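PDB 3IUS: uncharacterized conserved protein from Ruegeria pomeroyi DSS-3, which is of unknown function but, as a member of the NAD-dependent epimerase/dehydratase family, probably binds a dinucleotide cofactor in a Rossmann-type domain. Local coordinates for residues Gly6-Ala17 and Pro59-Ser70. Numbering follows the deposited sequence.
Sequences GTLLSFGHGYTA and PSLDGVTHLLIS
The parallel pairing of strand 7-11 with strand 66-69 forms the centre of a Rossmann-type sheet, and the turn and the start of the helix after strand 7-11 carry G12, G14 and A17 in a pattern consistent with the GxGxxA dinucleotide-binding motif. Pairing starts at T7, whose carbonyl oxygen accepts from two backbone donors: T65 N, 2.8 Å from T7 O and in the carbonyl plane, and H66 N, tilted out of it. T65 adds a side-chain grip, its OG1 taking the N-H of T7 at 2.9 Å; a chi1 of 60° swings that hydroxyl between its own backbone N and carbonyl carbon, where it also bonds H66 ND1 at the imidazole edge. The ladder then alternates regularly, L9 N to H66 O, L68 N to L9 O, F11 N to L68 O and S70 N to F11 O.

On the face bearing L9 and F11, L9 CD2 reaches L61 CD2 at 3.7 Å, the two side chains crossing at about a right angle. F11 lies alongside I69, pointing the same way, with CD2 only 3.2 Å from I69 CD1, a tight fit, while L67 CG stands at the ring edge and P59 CG lies 4.1 Å from F11 CE1. An alanine at F11 is likely to open a gap between I69, L67 and P59, leaving the end of the I69 side chain freer to turn. At the far end one water bridges S10 OG, F11 O and S70 OG; a second joins S70 OG to G14 N and A17 N, tying the glycine-rich turn and the start of helix 15-24 to the residue that follows strand 66-69.

Strand 30-35 flanks 7-11 on its other edge, strand 97-103 continues the sheet beyond 66-69, and helix 185-197 packs M196 against L8 and H66.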
loop_
_atom_site.group_PDB
_atom_site.type_symbol
_atom_site.label_atom_id
_atom_site.label_comp_id
_atom_site.label_asym_id
_atom_site.label_seq_id
_atom_site.Cartn_x
_atom_site.Cartn_y
_atom_site.Cartn_z
ATOM N N GLY A 6 -6.251 -5.118 -21.251
ATOM C CA GLY A 6 -6.059 -6.503 -20.864
ATOM C C GLY A 6 -7.012 -6.981 -19.784
ATOM O O GLY A 6 -8.043 -6.359 -19.522
ATOM N N THR A 7 -6.650 -8.093 -19.153
ATOM C CA THR A 7 -7.454 -8.699 -18.100
ATOM C C THR A 7 -6.646 -8.821 -16.811
ATOM O O THR A 7 -5.651 -9.542 -16.755
ATOM C CB THR A 7 -7.954 -10.091 -18.522
ATOM O OG1 THR A 7 -8.808 -9.964 -19.665
ATOM C CG2 THR A 7 -8.720 -10.763 -17.387
ATOM N N LEU A 8 -7.090 -8.119 -15.774
ATOM C CA LEU A 8 -6.381 -8.083 -14.510
ATOM C C LEU A 8 -7.105 -8.900 -13.445
ATOM O O LEU A 8 -8.294 -8.700 -13.198
ATOM C CB LEU A 8 -6.241 -6.636 -14.030
ATOM C CG LEU A 8 -5.740 -6.426 -12.597
ATOM C CD1 LEU A 8 -4.244 -6.658 -12.507
ATOM C CD2 LEU A 8 -6.095 -5.026 -12.108
ATOM N N LEU A 9 -6.376 -9.819 -12.820
ATOM C CA LEU A 9 -6.873 -10.546 -11.658
ATOM C C LEU A 9 -6.247 -9.954 -10.395
ATOM O O LEU A 9 -5.026 -9.913 -10.248
ATOM C CB LEU A 9 -6.565 -12.039 -11.776
ATOM C CG LEU A 9 -6.941 -12.950 -10.601
ATOM C CD1 LEU A 9 -8.390 -12.741 -10.175
ATOM C CD2 LEU A 9 -6.684 -14.402 -10.957
ATOM N N SER A 10 -7.098 -9.487 -9.490
ATOM C CA SER A 10 -6.651 -8.754 -8.320
ATOM C C SER A 10 -7.021 -9.537 -7.060
ATOM O O SER A 10 -8.198 -9.640 -6.709
ATOM C CB SER A 10 -7.315 -7.373 -8.324
ATOM O OG SER A 10 -7.106 -6.658 -7.122
ATOM N N PHE A 11 -6.017 -10.111 -6.399
ATOM C CA PHE A 11 -6.238 -10.894 -5.184
ATOM C C PHE A 11 -6.331 -9.968 -3.985
ATOM O O PHE A 11 -5.436 -9.150 -3.751
ATOM C CB PHE A 11 -5.099 -11.894 -4.960
ATOM C CG PHE A 11 -5.029 -12.978 -5.992
ATOM C CD1 PHE A 11 -5.740 -14.158 -5.828
ATOM C CD2 PHE A 11 -4.244 -12.824 -7.120
ATOM C CE1 PHE A 11 -5.672 -15.163 -6.778
ATOM C CE2 PHE A 11 -4.171 -13.819 -8.072
ATOM C CZ PHE A 11 -4.889 -14.987 -7.904
ATOM N N GLY A 12 -7.398 -10.107 -3.211
ATOM C CA GLY A 12 -7.624 -9.213 -2.094
ATOM C C GLY A 12 -7.901 -7.818 -2.614
ATOM O O GLY A 12 -7.244 -6.851 -2.229
ATOM N N HIS A 13 -8.877 -7.729 -3.512
ATOM C CA HIS A 13 -9.271 -6.474 -4.139
ATOM C C HIS A 13 -9.906 -5.537 -3.117
ATOM O O HIS A 13 -11.129 -5.482 -2.993
ATOM C CB HIS A 13 -10.273 -6.763 -5.250
ATOM C CG HIS A 13 -10.494 -5.616 -6.187
ATOM N ND1 HIS A 13 -9.634 -5.328 -7.226
ATOM C CD2 HIS A 13 -11.491 -4.702 -6.259
ATOM C CE1 HIS A 13 -10.086 -4.278 -7.889
ATOM N NE2 HIS A 13 -11.211 -3.880 -7.324
ATOM N N GLY A 14 -9.071 -4.797 -2.394
ATOM C CA GLY A 14 -9.550 -3.934 -1.328
ATOM C C GLY A 14 -9.435 -2.453 -1.636
ATOM O O GLY A 14 -9.549 -2.034 -2.785
ATOM N N TYR A 15 -9.196 -1.666 -0.594
ATOM C CA TYR A 15 -9.172 -0.211 -0.689
ATOM C C TYR A 15 -8.343 0.309 -1.864
ATOM O O TYR A 15 -8.844 1.067 -2.696
ATOM C CB TYR A 15 -8.680 0.391 0.633
ATOM C CG TYR A 15 -8.746 1.901 0.677
ATOM C CD1 TYR A 15 -9.956 2.558 0.875
ATOM C CD2 TYR A 15 -7.601 2.665 0.521
ATOM C CE1 TYR A 15 -10.018 3.944 0.907
ATOM C CE2 TYR A 15 -7.652 4.045 0.551
ATOM C CZ TYR A 15 -8.859 4.680 0.747
ATOM O OH TYR A 15 -8.899 6.054 0.775
ATOM N N THR A 16 -7.084 -0.111 -1.931
ATOM C CA THR A 16 -6.162 0.352 -2.963
ATOM C C THR A 16 -6.535 -0.145 -4.357
ATOM O O THR A 16 -6.638 0.642 -5.294
ATOM C CB THR A 16 -4.711 -0.061 -2.640
ATOM O OG1 THR A 16 -4.274 0.634 -1.466
ATOM C CG2 THR A 16 -3.774 0.265 -3.794
ATOM N N ALA A 17 -6.730 -1.452 -4.492
ATOM C CA ALA A 17 -7.028 -2.051 -5.792
ATOM C C ALA A 17 -8.330 -1.515 -6.403
ATOM O O ALA A 17 -8.466 -1.442 -7.620
ATOM C CB ALA A 17 -7.074 -3.574 -5.673
ATOM N N PRO A 59 -9.687 -19.367 -8.232
ATOM C CA PRO A 59 -9.870 -18.370 -9.290
ATOM C C PRO A 59 -9.200 -18.847 -10.575
ATOM O O PRO A 59 -8.094 -19.391 -10.518
ATOM C CB PRO A 59 -9.137 -17.137 -8.746
ATOM C CG PRO A 59 -9.045 -17.355 -7.275
ATOM C CD PRO A 59 -8.920 -18.834 -7.095
ATOM N N SER A 60 -9.859 -18.656 -11.712
ATOM C CA SER A 60 -9.299 -19.077 -12.990
ATOM C C SER A 60 -8.248 -18.102 -13.507
ATOM O O SER A 60 -8.381 -16.889 -13.351
ATOM C CB SER A 60 -10.396 -19.236 -14.037
ATOM O OG SER A 60 -9.828 -19.586 -15.289
ATOM N N LEU A 61 -7.208 -18.638 -14.138
ATOM C CA LEU A 61 -6.144 -17.811 -14.693
ATOM C C LEU A 61 -6.281 -17.692 -16.200
ATOM O O LEU A 61 -5.465 -17.045 -16.853
ATOM C CB LEU A 61 -4.767 -18.380 -14.335
ATOM C CG LEU A 61 -4.376 -18.289 -12.861
ATOM C CD1 LEU A 61 -3.086 -19.052 -12.578
ATOM C CD2 LEU A 61 -4.249 -16.833 -12.443
ATOM N N ASP A 62 -7.319 -18.312 -16.752
ATOM C CA ASP A 62 -7.538 -18.250 -18.192
ATOM C C ASP A 62 -7.802 -16.828 -18.661
ATOM O O ASP A 62 -8.674 -16.131 -18.125
ATOM C CB ASP A 62 -8.695 -19.146 -18.625
ATOM C CG ASP A 62 -8.858 -19.181 -20.134
ATOM O OD1 ASP A 62 -7.885 -19.556 -20.825
ATOM O OD2 ASP A 62 -9.947 -18.821 -20.630
ATOM N N GLY A 63 -7.050 -16.406 -19.671
ATOM C CA GLY A 63 -7.214 -15.081 -20.240
ATOM C C GLY A 63 -6.662 -13.943 -19.397
ATOM O O GLY A 63 -6.784 -12.776 -19.773
ATOM N N VAL A 64 -6.054 -14.271 -18.259
ATOM C CA VAL A 64 -5.487 -13.247 -17.383
ATOM C C VAL A 64 -4.125 -12.762 -17.892
ATOM O O VAL A 64 -3.221 -13.571 -18.131
ATOM C CB VAL A 64 -5.331 -13.757 -15.937
ATOM C CG1 VAL A 64 -4.609 -12.721 -15.080
ATOM C CG2 VAL A 64 -6.687 -14.106 -15.341
ATOM N N THR A 65 -3.989 -11.445 -18.053
ATOM C CA THR A 65 -2.748 -10.850 -18.561
ATOM C C THR A 65 -1.966 -10.142 -17.458
ATOM O O THR A 65 -0.746 -10.001 -17.526
ATOM C CB THR A 65 -3.018 -9.843 -19.717
ATOM O OG1 THR A 65 -3.871 -8.785 -19.254
ATOM C CG2 THR A 65 -3.677 -10.535 -20.896
ATOM N N HIS A 66 -2.678 -9.698 -16.432
ATOM C CA HIS A 66 -2.060 -8.942 -15.364
ATOM C C HIS A 66 -2.502 -9.514 -14.024
ATOM O O HIS A 66 -3.670 -9.859 -13.847
ATOM C CB HIS A 66 -2.464 -7.469 -15.459
ATOM C CG HIS A 66 -1.932 -6.768 -16.672
ATOM N ND1 HIS A 66 -2.359 -7.060 -17.951
ATOM C CD2 HIS A 66 -1.018 -5.779 -16.799
ATOM C CE1 HIS A 66 -1.723 -6.289 -18.813
ATOM N NE2 HIS A 66 -0.899 -5.505 -18.142
ATOM N N LEU A 67 -1.554 -9.620 -13.095
ATOM C CA LEU A 67 -1.830 -10.036 -11.720
ATOM C C LEU A 67 -1.506 -8.922 -10.734
ATOM O O LEU A 67 -0.451 -8.298 -10.815
ATOM C CB LEU A 67 -0.987 -11.262 -11.363
ATOM C CG LEU A 67 -1.630 -12.631 -11.174
ATOM C CD1 LEU A 67 -2.738 -12.875 -12.183
ATOM C CD2 LEU A 67 -0.562 -13.728 -11.230
ATOM N N LEU A 68 -2.415 -8.674 -9.799
ATOM C CA LEU A 68 -2.139 -7.757 -8.700
ATOM C C LEU A 68 -2.395 -8.479 -7.375
ATOM O O LEU A 68 -3.376 -9.211 -7.241
ATOM C CB LEU A 68 -3.003 -6.501 -8.809
ATOM C CG LEU A 68 -2.842 -5.485 -7.671
ATOM C CD1 LEU A 68 -1.445 -4.860 -7.683
ATOM C CD2 LEU A 68 -3.917 -4.404 -7.734
ATOM N N ILE A 69 -1.509 -8.281 -6.406
ATOM C CA ILE A 69 -1.612 -8.963 -5.117
ATOM C C ILE A 69 -1.629 -7.981 -3.957
ATOM O O ILE A 69 -0.629 -7.315 -3.697
ATOM C CB ILE A 69 -0.423 -9.913 -4.898
ATOM C CG1 ILE A 69 -0.209 -10.804 -6.126
ATOM C CG2 ILE A 69 -0.607 -10.723 -3.619
ATOM C CD1 ILE A 69 -1.264 -11.851 -6.315
ATOM N N SER A 70 -2.760 -7.900 -3.260
ATOM C CA SER A 70 -2.898 -7.042 -2.085
ATOM C C SER A 70 -2.949 -7.867 -0.801
ATOM O O SER A 70 -3.084 -7.321 0.293
ATOM C CB SER A 70 -4.180 -6.197 -2.177
ATOM O OG SER A 70 -4.155 -5.297 -3.271
HETATM O O HOH W 1 -5.171 -6.763 -5.297
HETATM O O HOH W 2 -6.304 -3.647 -2.472
#